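Side-chain contacts in type II restriction enzyme AgeI (PDB 5DWA), which recognises the double-stranded DNA sequence 5'-ACCGGT-3' and cleaves it after the first base, dimerizing in order to cut: residues L66-H69 and V70-I74; Q24-Q27 and I28-F32; Q265-E268 and F269-Y272. All coordinates share one frame; numbering follows the deposited sequence. Where two conformers were deposited one is given.

Contact 1 (L66-H69 and V70-I74); sequences LWHH and VLYRI. With nucleotides of chain C.
Leu66 and Val70 lie side by side on the buried face of one helix, pointing the same way, with Leu66 CD2 4.2 Å from Val70 CG2. Round Leu66 O the packing is tight. Leu66 O receives a nearly straight bond from Leu71 N (3.0 Å, 172°) and only a weak one from Val70 N, while the branched CB of Val70 presses on the same oxygen at 3.2 Å. One position on, Trp67 O takes Tyr72 N, again five residues away. Trp67 CE3 meets Leu71 CD1 obliquely; both side chains also reach helix 43-57, where the indole meets Phe51 edge-to-face, so large apolar residues suit this side.

These five-residue steps make a wider, pi-type turn within helix 63-78. A cost is seen at His68 O, which is buried and has no polar partner in the model. His68 O sits in the plane of the Tyr72 ring, at its edge, 3.2 Å from Tyr72 CD2.

The side facing the DNA is looser. With CG anti to the backbone N in both His68 and Tyr72, the two rings run out in the same direction. Their planes are only 13° apart, but they have slid past each other and barely overlap, the centroids being 5.4 Å apart. A tyrosine suits the outer position because its length carries the hydroxyl to the DNA backbone of chain C: Tyr72 OH donates to OP1 of DG8 at 2.6 Å, and the sugar atom nearest Tyr72 OH is C4' of DG7 at 3.7 Å. His68 instead spends NE2 on a hydrogen bond with Ser201 OG, which helps to hold its ring in this rotation. Arg73 is partly exposed and was modelled in two conformers; in one, Tyr72 CE2 lies over the centre of a guanidinium face.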
ATOM      1  N   LEU A  66     -16.661   9.047 -13.154  1.00 13.85           N
ATOM      2  CA  LEU A  66     -15.932   9.528 -14.319  1.00 13.45           C
ATOM      3  C   LEU A  66     -14.475   9.104 -14.229  1.00 13.32           C
ATOM      4  O   LEU A  66     -13.855   8.745 -15.224  1.00 15.19           O
ATOM      5  CB  LEU A  66     -16.025  11.046 -14.452  1.00 14.32           C
ATOM      6  CG  LEU A  66     -17.399  11.612 -14.803  1.00 15.54           C
ATOM      7  CD1 LEU A  66     -17.361  13.126 -14.768  1.00 16.77           C
ATOM      8  CD2 LEU A  66     -17.824  11.119 -16.184  1.00 17.44           C
ATOM      9  N   TRP A  67     -13.921   9.151 -13.025  1.00 13.24           N
ATOM     10  CA  TRP A  67     -12.540   8.734 -12.840  1.00 11.84           C
ATOM     11  C   TRP A  67     -12.385   7.235 -13.061  1.00 12.75           C
ATOM     12  O   TRP A  67     -11.496   6.789 -13.787  1.00 14.14           O
ATOM     13  CB  TRP A  67     -12.071   9.105 -11.436  1.00 11.58           C
ATOM     14  CG  TRP A  67     -10.623   8.912 -11.163  1.00 11.39           C
ATOM     15  CD1 TRP A  67      -9.993   7.763 -10.782  1.00 11.79           C
ATOM     16  CD2 TRP A  67      -9.619   9.926 -11.214  1.00 10.22           C
ATOM     17  NE1 TRP A  67      -8.645   8.001 -10.595  1.00 10.48           N
ATOM     18  CE2 TRP A  67      -8.396   9.323 -10.856  1.00 10.87           C
ATOM     19  CE3 TRP A  67      -9.643  11.294 -11.518  1.00 10.80           C
ATOM     20  CZ2 TRP A  67      -7.195  10.052 -10.805  1.00 11.41           C
ATOM     21  CZ3 TRP A  67      -8.457  12.014 -11.453  1.00 11.20           C
ATOM     22  CH2 TRP A  67      -7.247  11.389 -11.096  1.00 11.70           C
ATOM     23  N   HIS A  68     -13.257   6.462 -12.417  1.00 12.32           N
ATOM     24  CA  HIS A  68     -13.095   5.019 -12.344  1.00 13.11           C
ATOM     25  C   HIS A  68     -13.633   4.277 -13.557  1.00 13.53           C
ATOM     26  O   HIS A  68     -13.006   3.322 -14.009  1.00 13.82           O
ATOM     27  CB  HIS A  68     -13.775   4.485 -11.076  1.00 14.24           C
ATOM     28  CG  HIS A  68     -13.649   3.006 -10.897  1.00 17.17           C
ATOM     29  ND1 HIS A  68     -12.433   2.360 -10.862  1.00 18.36           N
ATOM     30  CD2 HIS A  68     -14.592   2.047 -10.745  1.00 19.69           C
ATOM     31  CE1 HIS A  68     -12.633   1.064 -10.698  1.00 20.05           C
ATOM     32  NE2 HIS A  68     -13.934   0.849 -10.624  1.00 21.13           N
ATOM     33  N   HIS A  69     -14.793   4.691 -14.065  1.00 13.54           N
ATOM     34  CA  HIS A  69     -15.423   3.964 -15.170  1.00 13.47           C
ATOM     35  C   HIS A  69     -15.060   4.538 -16.533  1.00 14.24           C
ATOM     36  O   HIS A  69     -15.238   3.861 -17.544  1.00 15.80           O
ATOM     37  CB  HIS A  69     -16.958   3.944 -15.032  1.00 14.20           C
ATOM     38  CG  HIS A  69     -17.461   3.096 -13.906  1.00 15.47           C
ATOM     39  ND1 HIS A  69     -16.947   1.852 -13.620  1.00 16.69           N
ATOM     40  CD2 HIS A  69     -18.450   3.309 -13.006  1.00 17.02           C
ATOM     41  CE1 HIS A  69     -17.585   1.337 -12.587  1.00 17.68           C
ATOM     42  NE2 HIS A  69     -18.506   2.202 -12.195  1.00 17.95           N
ATOM     43  N   VAL A  70     -14.558   5.775 -16.575  1.00 13.48           N
ATOM     44  CA  VAL A  70     -14.216   6.389 -17.862  1.00 14.09           C
ATOM     45  C   VAL A  70     -12.709   6.551 -18.031  1.00 13.74           C
ATOM     46  O   VAL A  70     -12.104   5.866 -18.849  1.00 15.68           O
ATOM     47  CB  VAL A  70     -14.902   7.762 -18.047  1.00 14.65           C
ATOM     48  CG1 VAL A  70     -14.527   8.381 -19.404  1.00 15.37           C
ATOM     49  CG2 VAL A  70     -16.405   7.614 -17.915  1.00 15.35           C
ATOM     50  N   LEU A  71     -12.091   7.430 -17.242  1.00 13.32           N
ATOM     51  CA  LEU A  71     -10.665   7.717 -17.406  1.00 12.67           C
ATOM     52  C   LEU A  71      -9.780   6.487 -17.177  1.00 12.14           C
ATOM     53  O   LEU A  71      -8.919   6.182 -17.991  1.00 12.67           O
ATOM     54  CB  LEU A  71     -10.231   8.859 -16.469  1.00 12.98           C
ATOM     55  CG  LEU A  71     -10.905  10.223 -16.680  1.00 14.02           C
ATOM     56  CD1 LEU A  71     -10.285  11.300 -15.783  1.00 15.11           C
ATOM     57  CD2 LEU A  71     -10.849  10.648 -18.154  1.00 14.88           C
ATOM     58  N   TYR A  72     -10.015   5.774 -16.077  1.00 11.92           N
ATOM     59  CA  TYR A  72      -9.299   4.528 -15.800  1.00 12.35           C
ATOM     60  C   TYR A  72      -9.376   3.540 -16.945  1.00 12.54           C
ATOM     61  O   TYR A  72      -8.370   2.993 -17.387  1.00 13.39           O
ATOM     62  CB  TYR A  72      -9.888   3.902 -14.545  1.00 12.42           C
ATOM     63  CG  TYR A  72      -9.400   2.530 -14.135  1.00 11.65           C
ATOM     64  CD1 TYR A  72      -8.045   2.245 -13.993  1.00 11.98           C
ATOM     65  CD2 TYR A  72     -10.314   1.548 -13.779  1.00 13.20           C
ATOM     66  CE1 TYR A  72      -7.618   0.996 -13.562  1.00 12.14           C
ATOM     67  CE2 TYR A  72      -9.900   0.313 -13.356  1.00 13.16           C
ATOM     68  CZ  TYR A  72      -8.565   0.040 -13.231  1.00 12.68           C
ATOM     69  OH  TYR A  72      -8.188  -1.203 -12.779  1.00 13.48           O
ATOM     70  N   ARG A  73     -10.596   3.315 -17.415  0.56 12.03           N
ATOM     71  CA  ARG A  73     -10.837   2.313 -18.444  0.56 13.85           C
ATOM     72  C   ARG A  73     -10.196   2.689 -19.766  0.56 15.02           C
ATOM     73  O   ARG A  73      -9.579   1.854 -20.429  0.56 17.18           O
ATOM     74  CB  ARG A  73     -12.337   2.106 -18.638  0.56 15.97           C
ATOM     75  CG  ARG A  73     -13.008   1.454 -17.458  0.56 16.26           C
ATOM     76  CD  ARG A  73     -12.440   0.076 -17.175  0.56 18.50           C
ATOM     77  NE  ARG A  73     -13.006  -0.461 -15.944  0.56 20.22           N
ATOM     78  CZ  ARG A  73     -12.695  -1.642 -15.421  0.56 18.17           C
ATOM     79  NH1 ARG A  73     -11.811  -2.431 -16.016  0.56 18.80           N
ATOM     80  NH2 ARG A  73     -13.264  -2.026 -14.294  0.56 18.40           N
ATOM     81  N   ILE A  74     -10.356   3.946 -20.152  1.00 14.75           N
ATOM     82  CA  ILE A  74      -9.765   4.429 -21.386  1.00 16.08           C
ATOM     83  C   ILE A  74      -8.239   4.362 -21.302  1.00 15.23           C
ATOM     84  O   ILE A  74      -7.576   3.937 -22.244  1.00 16.04           O
ATOM     85  CB  ILE A  74     -10.225   5.867 -21.706  1.00 17.10           C
ATOM     86  CG1 ILE A  74     -11.720   5.869 -22.048  1.00 18.06           C
ATOM     87  CG2 ILE A  74      -9.430   6.436 -22.857  1.00 17.71           C
ATOM     88  CD1 ILE A  74     -12.301   7.242 -22.316  1.00 18.39           C
TER
ATOM     89  P    DG C   8     -10.163  -2.992 -10.102  1.00 12.56           P
ATOM     90  OP1  DG C   8     -10.122  -2.331 -11.431  1.00 13.44           O
ATOM     91  OP2  DG C   8     -11.287  -2.692  -9.185  1.00 14.21           O
ATOM     92  O5'  DG C   8     -10.078  -4.551 -10.363  1.00 12.05           O
ATOM     93  C5'  DG C   8      -9.009  -5.041 -11.169  1.00 11.36           C
ATOM     94  C4'  DG C   8      -8.497  -6.368 -10.648  1.00 11.02           C
ATOM     95  O4'  DG C   8      -7.839  -6.184  -9.366  1.00 11.55           O
ATOM     96  C3'  DG C   8      -9.560  -7.419 -10.434  1.00 11.65           C
ATOM     97  O3'  DG C   8      -9.019  -8.655 -10.859  1.00 11.91           O
ATOM     98  C2'  DG C   8      -9.825  -7.359  -8.912  1.00 11.82           C
ATOM     99  C1'  DG C   8      -8.464  -6.988  -8.361  1.00 11.67           C
ATOM    100  N9   DG C   8      -8.485  -6.172  -7.153  1.00 11.61           N
ATOM    101  C8   DG C   8      -9.278  -5.079  -6.898  1.00 12.02           C
ATOM    102  N7   DG C   8      -9.011  -4.501  -5.745  1.00 12.23           N
ATOM    103  C5   DG C   8      -7.943  -5.232  -5.246  1.00 11.57           C
ATOM    104  C6   DG C   8      -7.226  -5.084  -4.044  1.00 10.99           C
ATOM    105  O6   DG C   8      -7.374  -4.220  -3.178  1.00 12.38           O
ATOM    106  N1   DG C   8      -6.229  -6.046  -3.905  1.00 11.53           N
ATOM    107  C2   DG C   8      -5.956  -7.037  -4.821  1.00 10.52           C
ATOM    108  N2   DG C   8      -4.943  -7.885  -4.524  1.00 11.22           N
ATOM    109  N3   DG C   8      -6.629  -7.186  -5.951  1.00 11.29           N
ATOM    110  C4   DG C   8      -7.606  -6.259  -6.093  1.00 10.74           C
ATOM    111  P    DG C   7      -7.344   2.698  -8.146  1.00 11.17           P
ATOM    112  OP1  DG C   7      -7.775   3.369  -9.391  1.00 11.29           O
ATOM    113  OP2  DG C   7      -7.983   3.032  -6.865  1.00 12.73           O
ATOM    114  O5'  DG C   7      -7.543   1.128  -8.348  1.00 12.07           O
ATOM    115  C5'  DG C   7      -6.931   0.452  -9.421  1.00 10.92           C
ATOM    116  C4'  DG C   7      -7.117  -1.047  -9.240  1.00 11.08           C
ATOM    117  O4'  DG C   7      -6.222  -1.527  -8.205  1.00 12.00           O
ATOM    118  C3'  DG C   7      -8.509  -1.462  -8.789  1.00 11.27           C
ATOM    119  O3'  DG C   7      -8.789  -2.720  -9.330  1.00 12.38           O
ATOM    120  C2'  DG C   7      -8.365  -1.534  -7.264  1.00 11.93           C
ATOM    121  C1'  DG C   7      -6.965  -2.101  -7.130  1.00 12.14           C
ATOM    122  N9   DG C   7      -6.277  -1.703  -5.918  1.00 11.71           N
ATOM    123  C8   DG C   7      -6.674  -0.764  -4.993  1.00 11.87           C
ATOM    124  N7   DG C   7      -5.795  -0.577  -4.049  1.00 10.99           N
ATOM    125  C5   DG C   7      -4.742  -1.413  -4.390  1.00 10.61           C
ATOM    126  C6   DG C   7      -3.504  -1.635  -3.746  1.00 11.73           C
ATOM    127  O6   DG C   7      -3.068  -1.102  -2.717  1.00 12.86           O
ATOM    128  N1   DG C   7      -2.728  -2.561  -4.425  1.00 11.96           N
ATOM    129  C2   DG C   7      -3.098  -3.201  -5.582  1.00 11.81           C
ATOM    130  N2   DG C   7      -2.211  -4.058  -6.093  1.00 13.02           N
ATOM    131  N3   DG C   7      -4.254  -3.006  -6.191  1.00 11.65           N
ATOM    132  C4   DG C   7      -5.022  -2.103  -5.544  1.00 11.51           C
TER

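Contact 2 (Q24-Q27 and I28-F32); sequences QYQQ and ISDYF
The backbone from Gln24 to Phe32 is regular alpha helix, each residue of the first segment giving its carbonyl to an N-H four positions on. Ser29 N binds Tyr25 O at 2.8 Å, and similar bonds join Ile28 N to Gln24 O and Asp30 N to Gln26 O. The last of the series, Tyr31 N to Gln27 O, is longer and more bent, at 3.2 Å.

On the exposed face Gln26 and Asp30 repeat this four-residue step with their side chains. Gln26 leaves the backbone with CG anti to N and then folds at chi2 (65°), which brings its amide back over the next turn. There Gln26 NE2 donates to Asp30 OD1 at 2.9 Å and 165°. The acceptor lies in the amide plane, but the donor comes from above the carboxylate, and the two flat groups are turned 43° apart. The amide N-H thus faces a carboxylate that is probably charged, and is likely to offset some of the crowding between that carboxylate and Gln26 O, which stands 3.3 Å from Asp30 OD1. Polar, flexible residues suit such an exposed face.

On the covered side Ile28 is buried and lays CG1 against Gln24 O at 3.3 Å. Ser29, small enough to fit closely there, brings CB obliquely to the Tyr25 ring, Tyr25 CE2 being the nearest ring atom to Ser29 CB at 4.5 Å. Gln24, only partly covered, turns its OE1 away to Ser21 N near the helix start.

Helix 22-36 lies against two others: Ile28, Tyr31 and Phe32 pack on helix 43-57, whereas Tyr25 and Phe32 bear on helix 63-78.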
ATOM      1  N   GLN A  24     -21.436  12.943 -24.809  1.00 24.44           N
ATOM      2  CA  GLN A  24     -20.544  13.514 -23.804  1.00 23.62           C
ATOM      3  C   GLN A  24     -19.348  12.600 -23.574  1.00 22.39           C
ATOM      4  O   GLN A  24     -18.215  13.064 -23.447  1.00 21.54           O
ATOM      5  CB  GLN A  24     -21.289  13.748 -22.493  1.00 24.53           C
ATOM      6  CG  GLN A  24     -22.226  14.944 -22.523  1.00 25.51           C
ATOM      7  CD  GLN A  24     -23.175  14.971 -21.340  1.00 26.35           C
ATOM      8  OE1 GLN A  24     -23.520  13.930 -20.777  1.00 25.42           O
ATOM      9  NE2 GLN A  24     -23.607  16.167 -20.958  1.00 27.09           N
ATOM     10  N   TYR A  25     -19.613  11.298 -23.528  1.00 20.73           N
ATOM     11  CA  TYR A  25     -18.555  10.301 -23.387  1.00 18.86           C
ATOM     12  C   TYR A  25     -17.546  10.429 -24.529  1.00 18.66           C
ATOM     13  O   TYR A  25     -16.335  10.448 -24.302  1.00 17.97           O
ATOM     14  CB  TYR A  25     -19.145   8.881 -23.336  1.00 18.54           C
ATOM     15  CG  TYR A  25     -18.107   7.803 -23.101  1.00 18.10           C
ATOM     16  CD1 TYR A  25     -17.873   7.296 -21.831  1.00 17.38           C
ATOM     17  CD2 TYR A  25     -17.345   7.307 -24.151  1.00 19.11           C
ATOM     18  CE1 TYR A  25     -16.921   6.315 -21.621  1.00 18.30           C
ATOM     19  CE2 TYR A  25     -16.386   6.333 -23.946  1.00 19.43           C
ATOM     20  CZ  TYR A  25     -16.176   5.843 -22.680  1.00 19.33           C
ATOM     21  OH  TYR A  25     -15.223   4.864 -22.482  1.00 21.54           O
ATOM     22  N   GLN A  26     -18.038  10.526 -25.760  1.00 18.73           N
ATOM     23  CA  GLN A  26     -17.134  10.672 -26.902  1.00 19.91           C
ATOM     24  C   GLN A  26     -16.315  11.956 -26.825  1.00 19.93           C
ATOM     25  O   GLN A  26     -15.150  11.972 -27.204  1.00 19.72           O
ATOM     26  CB  GLN A  26     -17.917  10.626 -28.221  1.00 21.44           C
ATOM     27  CG  GLN A  26     -17.031  10.443 -29.448  1.00 23.02           C
ATOM     28  CD  GLN A  26     -16.320   9.099 -29.453  1.00 25.39           C
ATOM     29  OE1 GLN A  26     -16.957   8.051 -29.388  1.00 28.24           O
ATOM     30  NE2 GLN A  26     -14.995   9.127 -29.524  1.00 24.84           N
ATOM     31  N   GLN A  27     -16.928  13.031 -26.332  0.52 20.45           N
ATOM     32  CA  GLN A  27     -16.218  14.299 -26.163  0.52 21.21           C
ATOM     33  C   GLN A  27     -15.058  14.127 -25.191  0.52 19.78           C
ATOM     34  O   GLN A  27     -13.946  14.591 -25.441  0.52 18.69           O
ATOM     35  CB  GLN A  27     -17.155  15.395 -25.652  0.52 23.45           C
ATOM     36  CG  GLN A  27     -18.217  15.853 -26.633  0.52 25.67           C
ATOM     37  CD  GLN A  27     -19.194  16.824 -26.001  0.52 28.53           C
ATOM     38  OE1 GLN A  27     -20.408  16.654 -26.095  0.52 30.49           O
ATOM     39  NE2 GLN A  27     -18.664  17.851 -25.347  0.52 29.52           N
ATOM     40  N   ILE A  28     -15.333  13.456 -24.077  1.00 19.02           N
ATOM     41  CA  ILE A  28     -14.306  13.210 -23.077  1.00 18.10           C
ATOM     42  C   ILE A  28     -13.216  12.323 -23.671  1.00 18.66           C
ATOM     43  O   ILE A  28     -12.028  12.590 -23.510  1.00 18.29           O
ATOM     44  CB  ILE A  28     -14.902  12.551 -21.822  1.00 17.36           C
ATOM     45  CG1 ILE A  28     -15.873  13.512 -21.129  1.00 18.70           C
ATOM     46  CG2 ILE A  28     -13.794  12.124 -20.856  1.00 17.37           C
ATOM     47  CD1 ILE A  28     -16.781  12.855 -20.095  1.00 19.84           C
ATOM     48  N   SER A  29     -13.633  11.275 -24.373  0.62 16.99           N
ATOM     49  CA  SER A  29     -12.688  10.360 -24.998  0.62 17.96           C
ATOM     50  C   SER A  29     -11.811  11.082 -26.021  0.62 19.31           C
ATOM     51  O   SER A  29     -10.600  10.876 -26.060  0.62 19.19           O
ATOM     52  CB  SER A  29     -13.432   9.199 -25.661  0.62 18.16           C
ATOM     53  OG  SER A  29     -12.519   8.237 -26.154  0.62 20.00           O
ATOM     54  N   ASP A  30     -12.425  11.937 -26.836  1.00 20.27           N
ATOM     55  CA  ASP A  30     -11.700  12.673 -27.869  1.00 21.00           C
ATOM     56  C   ASP A  30     -10.634  13.609 -27.302  1.00 20.25           C
ATOM     57  O   ASP A  30      -9.612  13.856 -27.944  1.00 21.70           O
ATOM     58  CB  ASP A  30     -12.667  13.485 -28.738  1.00 22.36           C
ATOM     59  CG  ASP A  30     -13.508  12.611 -29.658  1.00 25.25           C
ATOM     60  OD1 ASP A  30     -13.187  11.413 -29.805  1.00 26.75           O
ATOM     61  OD2 ASP A  30     -14.483  13.133 -30.240  1.00 26.64           O
ATOM     62  N   TYR A  31     -10.880  14.137 -26.108  1.00 18.35           N
ATOM     63  CA  TYR A  31      -9.900  14.996 -25.447  1.00 18.12           C
ATOM     64  C   TYR A  31      -8.783  14.168 -24.814  1.00 18.13           C
ATOM     65  O   TYR A  31      -7.606  14.487 -24.937  1.00 20.32           O
ATOM     66  CB  TYR A  31     -10.577  15.863 -24.385  1.00 18.61           C
ATOM     67  CG  TYR A  31      -9.617  16.719 -23.593  1.00 19.73           C
ATOM     68  CD1 TYR A  31      -8.919  17.751 -24.201  1.00 21.33           C
ATOM     69  CD2 TYR A  31      -9.411  16.499 -22.238  1.00 20.34           C
ATOM     70  CE1 TYR A  31      -8.037  18.547 -23.480  1.00 23.36           C
ATOM     71  CE2 TYR A  31      -8.533  17.287 -21.510  1.00 22.30           C
ATOM     72  CZ  TYR A  31      -7.849  18.306 -22.139  1.00 23.56           C
ATOM     73  OH  TYR A  31      -6.980  19.091 -21.418  1.00 24.81           O
ATOM     74  N   PHE A  32      -9.173  13.078 -24.166  1.00 16.88           N
ATOM     75  CA  PHE A  32      -8.259  12.316 -23.317  1.00 16.02           C
ATOM     76  C   PHE A  32      -7.387  11.312 -24.078  1.00 16.96           C
ATOM     77  O   PHE A  32      -6.189  11.225 -23.827  1.00 17.11           O
ATOM     78  CB  PHE A  32      -9.074  11.605 -22.234  1.00 15.47           C
ATOM     79  CG  PHE A  32      -8.260  10.784 -21.265  1.00 14.29           C
ATOM     80  CD1 PHE A  32      -7.128  11.301 -20.654  1.00 15.09           C
ATOM     81  CD2 PHE A  32      -8.673   9.500 -20.931  1.00 15.33           C
ATOM     82  CE1 PHE A  32      -6.406  10.543 -19.741  1.00 15.61           C
ATOM     83  CE2 PHE A  32      -7.962   8.736 -20.020  1.00 15.01           C
ATOM     84  CZ  PHE A  32      -6.829   9.248 -19.429  1.00 15.64           C
TER

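Contact 3 (Q265-E268 and F269-Y272); sequences QDDE and FTDY
Asp267 and Thr270 clasp each other at the start of helix 268-277 in a capping box. In both, the first side-chain branch stands between the backbone N and the carbonyl carbon (chi1 60° and 65°), which turns each short polar group onto the main chain of the other. Asp267 OD1, met nearly along its C-O axis, accepts from Thr270 N at 3.0 Å; in return Thr270 OG1 accepts from Asp267 N at 2.9 Å. Aspartate suits the N-cap because its short carboxylate reaches the N-H of Thr270 in the first turn, and the positive end of the helix is likely to steady its charge.

The carboxylate runs beside the Phe269 side chain in the same direction, its plane standing 80° from the ring, with Asp267 OD1 3.5 Å from Phe269 CB. Its other oxygen, OD2, is hydrogen-bonded to Tyr104 OH, so the group is gripped from two directions. With an alanine in its place, Thr270 N and Tyr104 OH would probably lose their common partner, and the first turn would be likely to loosen at its end.

Asp266 crosses Thr270 at about a right angle. The threonine hydroxyl donates to a water, which in turn donates to Asp271 OD1 at 2.7 Å; the same water lies a doubtfully short 2.4 Å from Asp266 OD1. If that contact is real, the bridge might ease the repulsion between Asp266 OD1 and Asp271 OD1, which are 4.3 Å apart. Asp266 OD2 has its own salt bridge to Arg110.

Through Asp266 and Thr270 the cap rests on helix 84-109. Phe269 and Tyr272 pack on Val193 of strand 191-196 and Phe238 of strand 236-239.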
ATOM      1  N   GLN A 265     -17.829  26.346  -8.718  1.00 27.95           N
ATOM      2  CA  GLN A 265     -17.063  27.436  -8.116  1.00 29.39           C
ATOM      3  C   GLN A 265     -16.842  27.164  -6.632  1.00 28.82           C
ATOM      4  O   GLN A 265     -16.048  26.298  -6.269  1.00 28.62           O
ATOM      5  CB  GLN A 265     -17.776  28.773  -8.312  1.00 32.15           C
ATOM      6  CG  GLN A 265     -17.704  29.306  -9.734  1.00 34.88           C
ATOM      7  CD  GLN A 265     -16.294  29.690 -10.137  1.00 37.08           C
ATOM      8  OE1 GLN A 265     -15.714  30.623  -9.586  1.00 37.86           O
ATOM      9  NE2 GLN A 265     -15.734  28.966 -11.097  1.00 38.24           N
ATOM     10  N   ASP A 266     -17.540  27.905  -5.776  1.00 28.26           N
ATOM     11  CA  ASP A 266     -17.493  27.654  -4.339  1.00 28.93           C
ATOM     12  C   ASP A 266     -18.237  26.369  -3.989  1.00 26.39           C
ATOM     13  O   ASP A 266     -19.264  26.056  -4.599  1.00 27.50           O
ATOM     14  CB  ASP A 266     -18.098  28.830  -3.566  1.00 32.09           C
ATOM     15  CG  ASP A 266     -17.304  30.105  -3.732  1.00 35.87           C
ATOM     16  OD1 ASP A 266     -16.688  30.552  -2.743  1.00 37.45           O
ATOM     17  OD2 ASP A 266     -17.287  30.657  -4.852  1.00 37.55           O
ATOM     18  N   ASP A 267     -17.717  25.620  -3.019  1.00 24.15           N
ATOM     19  CA  ASP A 267     -18.422  24.447  -2.510  1.00 22.70           C
ATOM     20  C   ASP A 267     -18.132  24.249  -1.025  1.00 22.30           C
ATOM     21  O   ASP A 267     -17.558  25.127  -0.381  1.00 22.60           O
ATOM     22  CB  ASP A 267     -18.057  23.186  -3.315  1.00 22.00           C
ATOM     23  CG  ASP A 267     -16.571  22.847  -3.269  1.00 22.01           C
ATOM     24  OD1 ASP A 267     -15.807  23.482  -2.519  1.00 21.59           O
ATOM     25  OD2 ASP A 267     -16.160  21.914  -3.990  1.00 22.69           O
ATOM     26  N   GLU A 268     -18.540  23.110  -0.477  1.00 23.35           N
ATOM     27  CA  GLU A 268     -18.329  22.853   0.943  1.00 24.71           C
ATOM     28  C   GLU A 268     -16.849  22.877   1.320  1.00 22.44           C
ATOM     29  O   GLU A 268     -16.498  23.305   2.419  1.00 22.98           O
ATOM     30  CB  GLU A 268     -18.953  21.521   1.346  1.00 28.07           C
ATOM     31  CG  GLU A 268     -20.468  21.566   1.409  1.00 31.00           C
ATOM     32  CD  GLU A 268     -21.047  20.403   2.178  1.00 34.56           C
ATOM     33  OE1 GLU A 268     -20.881  19.250   1.729  1.00 35.41           O
ATOM     34  OE2 GLU A 268     -21.658  20.642   3.241  1.00 36.62           O
ATOM     35  N   PHE A 269     -15.986  22.433   0.411  1.00 20.62           N
ATOM     36  CA  PHE A 269     -14.549  22.426   0.677  1.00 19.30           C
ATOM     37  C   PHE A 269     -13.987  23.846   0.774  1.00 18.72           C
ATOM     38  O   PHE A 269     -13.285  24.175   1.736  1.00 18.14           O
ATOM     39  CB  PHE A 269     -13.800  21.629  -0.396  1.00 18.52           C
ATOM     40  CG  PHE A 269     -12.300  21.675  -0.251  1.00 18.29           C
ATOM     41  CD1 PHE A 269     -11.680  21.098   0.845  1.00 19.59           C
ATOM     42  CD2 PHE A 269     -11.512  22.301  -1.208  1.00 18.85           C
ATOM     43  CE1 PHE A 269     -10.300  21.137   0.984  1.00 19.72           C
ATOM     44  CE2 PHE A 269     -10.130  22.347  -1.070  1.00 19.02           C
ATOM     45  CZ  PHE A 269      -9.525  21.755   0.025  1.00 19.01           C
ATOM     46  N   THR A 270     -14.306  24.690  -0.205  1.00 18.56           N
ATOM     47  CA  THR A 270     -13.800  26.061  -0.188  1.00 19.45           C
ATOM     48  C   THR A 270     -14.420  26.845   0.974  1.00 20.47           C
ATOM     49  O   THR A 270     -13.726  27.600   1.651  1.00 20.38           O
ATOM     50  CB  THR A 270     -14.052  26.792  -1.521  1.00 20.61           C
ATOM     51  OG1 THR A 270     -15.460  26.950  -1.748  1.00 22.27           O
ATOM     52  CG2 THR A 270     -13.436  26.013  -2.668  1.00 20.34           C
ATOM     53  N   ASP A 271     -15.711  26.639   1.223  1.00 21.91           N
ATOM     54  CA  ASP A 271     -16.364  27.265   2.373  1.00 24.48           C
ATOM     55  C   ASP A 271     -15.656  26.872   3.665  1.00 23.75           C
ATOM     56  O   ASP A 271     -15.463  27.699   4.563  1.00 25.02           O
ATOM     57  CB  ASP A 271     -17.841  26.871   2.447  1.00 28.15           C
ATOM     58  CG  ASP A 271     -18.679  27.529   1.369  1.00 32.07           C
ATOM     59  OD1 ASP A 271     -18.212  28.514   0.757  1.00 33.13           O
ATOM     60  OD2 ASP A 271     -19.814  27.062   1.139  1.00 34.61           O
ATOM     61  N   TYR A 272     -15.266  25.605   3.747  1.00 22.52           N
ATOM     62  CA  TYR A 272     -14.569  25.078   4.911  1.00 21.61           C
ATOM     63  C   TYR A 272     -13.215  25.751   5.113  1.00 19.92           C
ATOM     64  O   TYR A 272     -12.908  26.218   6.205  1.00 20.52           O
ATOM     65  CB  TYR A 272     -14.393  23.563   4.781  1.00 22.05           C
ATOM     66  CG  TYR A 272     -13.518  22.949   5.845  1.00 23.77           C
ATOM     67  CD1 TYR A 272     -14.004  22.721   7.128  1.00 23.84           C
ATOM     68  CD2 TYR A 272     -12.205  22.589   5.567  1.00 24.60           C
ATOM     69  CE1 TYR A 272     -13.205  22.161   8.103  1.00 23.95           C
ATOM     70  CE2 TYR A 272     -11.401  22.029   6.535  1.00 24.34           C
ATOM     71  CZ  TYR A 272     -11.905  21.813   7.799  1.00 24.69           C
ATOM     72  OH  TYR A 272     -11.106  21.255   8.768  1.00 26.82           O
TER
HETATM   73  O   HOH W   1     -16.114  29.252  -0.754  1.00 32.86           O

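In the fold
Along the chain contact 2 comes first, then contact 1, then contact 3. The first two have centres about 11 Å apart and touch where helix 22-36 meets helix 63-78; helix 43-57 adjoins both, so the three helices pack together as one group, whose contact 1 side reaches the DNA backbone. Contact 3 stands apart, its centre about 25 Å from that of contact 1 and 28 Å from that of contact 2. There helix 268-277 packs on the six-stranded mixed sheet, in keeping with the PD-(D/E)XK nuclease fold. The DNA-touching helix 63-78 and the C-terminal helix 268-277, capped at its start, thus lie far apart in the chain.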